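Local coordinates for synaptic vesicle glycoprotein 2C (Homo sapiens, PDB 5JLV) that is a synaptic vesicle membrane glycoprotein whose luminal domain acts as a receptor for botulinum neurotoxin A, at residues 75-80 against 99-104. Numbering follows the deposited sequence.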
ATOM      1  N   VAL C  75      11.785 -26.535 -10.001  1.00 30.87           N
ATOM      2  CA  VAL C  75      12.944 -27.299  -9.564  1.00 34.82           C
ATOM      3  C   VAL C  75      12.575 -28.315  -8.483  1.00 39.22           C
ATOM      4  O   VAL C  75      11.671 -28.075  -7.658  1.00 34.52           O
ATOM      5  CB  VAL C  75      14.142 -26.404  -9.129  1.00 43.39           C
ATOM      6  CG1 VAL C  75      14.291 -25.192 -10.045  1.00 37.40           C
ATOM      7  CG2 VAL C  75      14.025 -25.969  -7.688  1.00 43.52           C
ATOM      8  N   THR C  76      13.233 -29.472  -8.532  1.00 33.62           N
ATOM      9  CA  THR C  76      13.171 -30.442  -7.447  1.00 32.62           C
ATOM     10  C   THR C  76      14.571 -30.630  -6.879  1.00 39.77           C
ATOM     11  O   THR C  76      15.560 -30.311  -7.546  1.00 41.93           O
ATOM     12  CB  THR C  76      12.609 -31.798  -7.901  1.00 41.64           C
ATOM     13  OG1 THR C  76      13.409 -32.309  -8.970  1.00 46.29           O
ATOM     14  CG2 THR C  76      11.164 -31.654  -8.361  1.00 45.64           C
ATOM     15  N   SER C  77      14.652 -31.139  -5.651  1.00 36.88           N
ATOM     16  CA  SER C  77      15.933 -31.257  -4.949  1.00 36.75           C
ATOM     17  C   SER C  77      15.957 -32.392  -3.922  1.00 41.13           C
ATOM     18  O   SER C  77      15.023 -32.564  -3.138  1.00 39.05           O
ATOM     19  CB  SER C  77      16.313 -29.929  -4.290  1.00 35.73           C
ATOM     20  OG  SER C  77      15.290 -29.465  -3.422  1.00 36.47           O
ATOM     21  N   VAL C  78      17.033 -33.170  -3.946  1.00 37.61           N
ATOM     22  CA  VAL C  78      17.246 -34.247  -2.987  1.00 34.84           C
ATOM     23  C   VAL C  78      18.629 -34.042  -2.334  1.00 40.37           C
ATOM     24  O   VAL C  78      19.627 -33.729  -3.024  1.00 36.61           O
ATOM     25  CB  VAL C  78      17.130 -35.638  -3.665  1.00 58.96           C
ATOM     26  CG1 VAL C  78      17.211 -36.766  -2.638  1.00 63.08           C
ATOM     27  CG2 VAL C  78      15.823 -35.739  -4.450  1.00 56.13           C
ATOM     28  N   ASN C  79      18.674 -34.163  -1.009  1.00 33.24           N
ATOM     29  CA  ASN C  79      19.915 -33.998  -0.257  1.00 42.52           C
ATOM     30  C   ASN C  79      20.606 -32.688  -0.669  1.00 42.77           C
ATOM     31  O   ASN C  79      21.828 -32.633  -0.882  1.00 41.16           O
ATOM     32  CB  ASN C  79      20.837 -35.228  -0.442  1.00 30.68           C
ATOM     33  CG  ASN C  79      22.041 -35.213   0.494  1.00 40.75           C
ATOM     34  OD1 ASN C  79      21.952 -34.782   1.647  1.00 41.68           O
ATOM     35  ND2 ASN C  79      23.185 -35.677  -0.013  1.00 39.47           N
ATOM     36  N   THR C  80      19.795 -31.642  -0.788  1.00 32.21           N
ATOM     37  CA  THR C  80      20.263 -30.348  -1.244  1.00 31.29           C
ATOM     38  C   THR C  80      20.101 -29.299  -0.146  1.00 31.55           C
ATOM     39  O   THR C  80      19.041 -29.187   0.474  1.00 33.66           O
ATOM     40  CB  THR C  80      19.542 -29.929  -2.537  1.00 32.81           C
ATOM     41  OG1 THR C  80      19.882 -30.856  -3.590  1.00 37.61           O
ATOM     42  CG2 THR C  80      19.946 -28.532  -2.949  1.00 30.87           C
ATOM     43  N   PRO C  99      11.365 -25.237   4.191  1.00 30.82           N
ATOM     44  CA  PRO C  99      12.289 -24.615   5.143  1.00 31.70           C
ATOM     45  C   PRO C  99      13.577 -25.425   5.416  1.00 32.30           C
ATOM     46  O   PRO C  99      14.628 -24.829   5.603  1.00 29.90           O
ATOM     47  CB  PRO C  99      11.445 -24.489   6.421  1.00 27.12           C
ATOM     48  CG  PRO C  99      10.063 -24.298   5.913  1.00 33.33           C
ATOM     49  CD  PRO C  99       9.966 -25.158   4.670  1.00 32.37           C
ATOM     50  N   TYR C 100      13.489 -26.760   5.439  1.00 33.55           N
ATOM     51  CA  TYR C 100      14.662 -27.600   5.756  1.00 37.00           C
ATOM     52  C   TYR C 100      15.770 -27.628   4.670  1.00 35.84           C
ATOM     53  O   TYR C 100      16.841 -28.163   4.902  1.00 32.60           O
ATOM     54  CB  TYR C 100      14.250 -29.038   6.149  1.00 43.14           C
ATOM     55  CG  TYR C 100      13.421 -29.773   5.105  1.00 44.26           C
ATOM     56  CD1 TYR C 100      12.043 -29.895   5.255  1.00 47.30           C
ATOM     57  CD2 TYR C 100      14.020 -30.355   3.966  1.00 44.89           C
ATOM     58  CE1 TYR C 100      11.275 -30.557   4.308  1.00 48.07           C
ATOM     59  CE2 TYR C 100      13.255 -31.022   3.009  1.00 36.62           C
ATOM     60  CZ  TYR C 100      11.884 -31.111   3.187  1.00 48.19           C
ATOM     61  OH  TYR C 100      11.101 -31.764   2.268  1.00 58.50           O
ATOM     62  N   LYS C 101      15.504 -27.052   3.499  1.00 30.04           N
ATOM     63  CA  LYS C 101      16.544 -26.872   2.465  1.00 30.28           C
ATOM     64  C   LYS C 101      17.567 -25.797   2.837  1.00 31.71           C
ATOM     65  O   LYS C 101      18.635 -25.693   2.229  1.00 31.43           O
ATOM     66  CB  LYS C 101      15.908 -26.501   1.132  1.00 38.90           C
ATOM     67  CG  LYS C 101      14.825 -27.461   0.665  1.00 47.61           C
ATOM     68  CD  LYS C 101      15.410 -28.687   0.007  1.00 37.25           C
ATOM     69  CE  LYS C 101      14.313 -29.698  -0.239  1.00 37.70           C
ATOM     70  NZ  LYS C 101      14.785 -30.849  -1.039  1.00 39.26           N
ATOM     71  N   PHE C 102      17.226 -24.994   3.831  1.00 33.80           N
ATOM     72  CA  PHE C 102      18.019 -23.831   4.201  1.00 31.72           C
ATOM     73  C   PHE C 102      18.548 -23.976   5.624  1.00 36.77           C
ATOM     74  O   PHE C 102      17.810 -24.351   6.535  1.00 40.79           O
ATOM     75  CB  PHE C 102      17.172 -22.558   4.057  1.00 30.77           C
ATOM     76  CG  PHE C 102      16.508 -22.425   2.716  1.00 25.40           C
ATOM     77  CD1 PHE C 102      15.194 -22.845   2.527  1.00 28.66           C
ATOM     78  CD2 PHE C 102      17.201 -21.900   1.633  1.00 29.11           C
ATOM     79  CE1 PHE C 102      14.582 -22.740   1.280  1.00 29.47           C
ATOM     80  CE2 PHE C 102      16.600 -21.795   0.385  1.00 28.65           C
ATOM     81  CZ  PHE C 102      15.284 -22.207   0.209  1.00 29.67           C
ATOM     82  N   ILE C 103      19.834 -23.711   5.813  1.00 32.78           N
ATOM     83  CA  ILE C 103      20.416 -23.708   7.144  1.00 35.16           C
ATOM     84  C   ILE C 103      21.052 -22.360   7.349  1.00 30.54           C
ATOM     85  O   ILE C 103      21.934 -21.980   6.582  1.00 37.04           O
ATOM     86  CB  ILE C 103      21.493 -24.798   7.318  1.00 38.22           C
ATOM     87  CG1 ILE C 103      20.925 -26.192   7.010  1.00 33.16           C
ATOM     88  CG2 ILE C 103      22.098 -24.730   8.716  1.00 38.06           C
ATOM     89  CD1 ILE C 103      21.965 -27.299   7.003  1.00 39.49           C
ATOM     90  N   ASP C 104      20.588 -21.633   8.365  1.00 32.70           N
ATOM     91  CA  ASP C 104      21.133 -20.313   8.713  1.00 36.68           C
ATOM     92  C   ASP C 104      21.176 -19.379   7.500  1.00 36.62           C
ATOM     93  O   ASP C 104      22.167 -18.682   7.271  1.00 41.44           O
ATOM     94  CB  ASP C 104      22.531 -20.447   9.343  1.00 42.02           C
ATOM     95  CG  ASP C 104      22.507 -21.187  10.674  1.00 55.37           C
ATOM     96  OD1 ASP C 104      21.587 -20.942  11.485  1.00 62.23           O
ATOM     97  OD2 ASP C 104      23.418 -22.008  10.919  1.00 61.42           O
TER
HETATM   98  O   HOH W   1      17.617 -30.408   2.664  1.00 36.27           O
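Lys101 reaches across to Ser77 and accounts for 85 of the 162 Å² buried between residues 75-80 and 99-104, more than any other residue. Its CB lies over the neighbouring Phe102 ring of the same 99-104 segment, 3.9 Å above one face and offset toward the rim. CG leaves CB anti to the carbonyl carbon, and after a bend at chi2 (-81°) the next two torsions are both extended, so that the chain is stretched out from CB to NZ and heads for residues 75-80. Along that run CD passes 3.7 Å from Thr80 O, a van der Waals approach, while CE is brought to 3.3 Å from Ser77 OG by the bond its NZ makes. NZ then ends the chain at Ser77: it donates a hydrogen bond of 2.8 Å to OG and sits 2.7 Å from Ser77 O. With chi1 at 55°, OG stands between the serine's backbone N and carbonyl carbon, on the side where the ammonium arrives. The same hydroxyl is hydrogen-bonded to Asp96 OD1, whose negative charge would be expected to strengthen the electrostatic hold on the lysine. A second connection is made through solvent, where one water donates to Thr80 O at 2.9 Å and, over a longer 3.3 Å, to Tyr100 O. On the Thr80 side, the threonine hydroxyl turns back to its own segment, OG1 donating to Val78 O at 2.9 Å from well above the carbonyl plane. Backbone pairing goes to other partners: strand 76-78 pairs with 56-58, and strand 102-103 with 81-83. The lysine therefore ties strand 76-78, an outermost strand of its parallel sheet within this chain, to the 3-10 turn 99-101, apparently in place of a further strand in the next coil of this quadrilateral, right-handed beta-helix of the pentapeptide-repeat type.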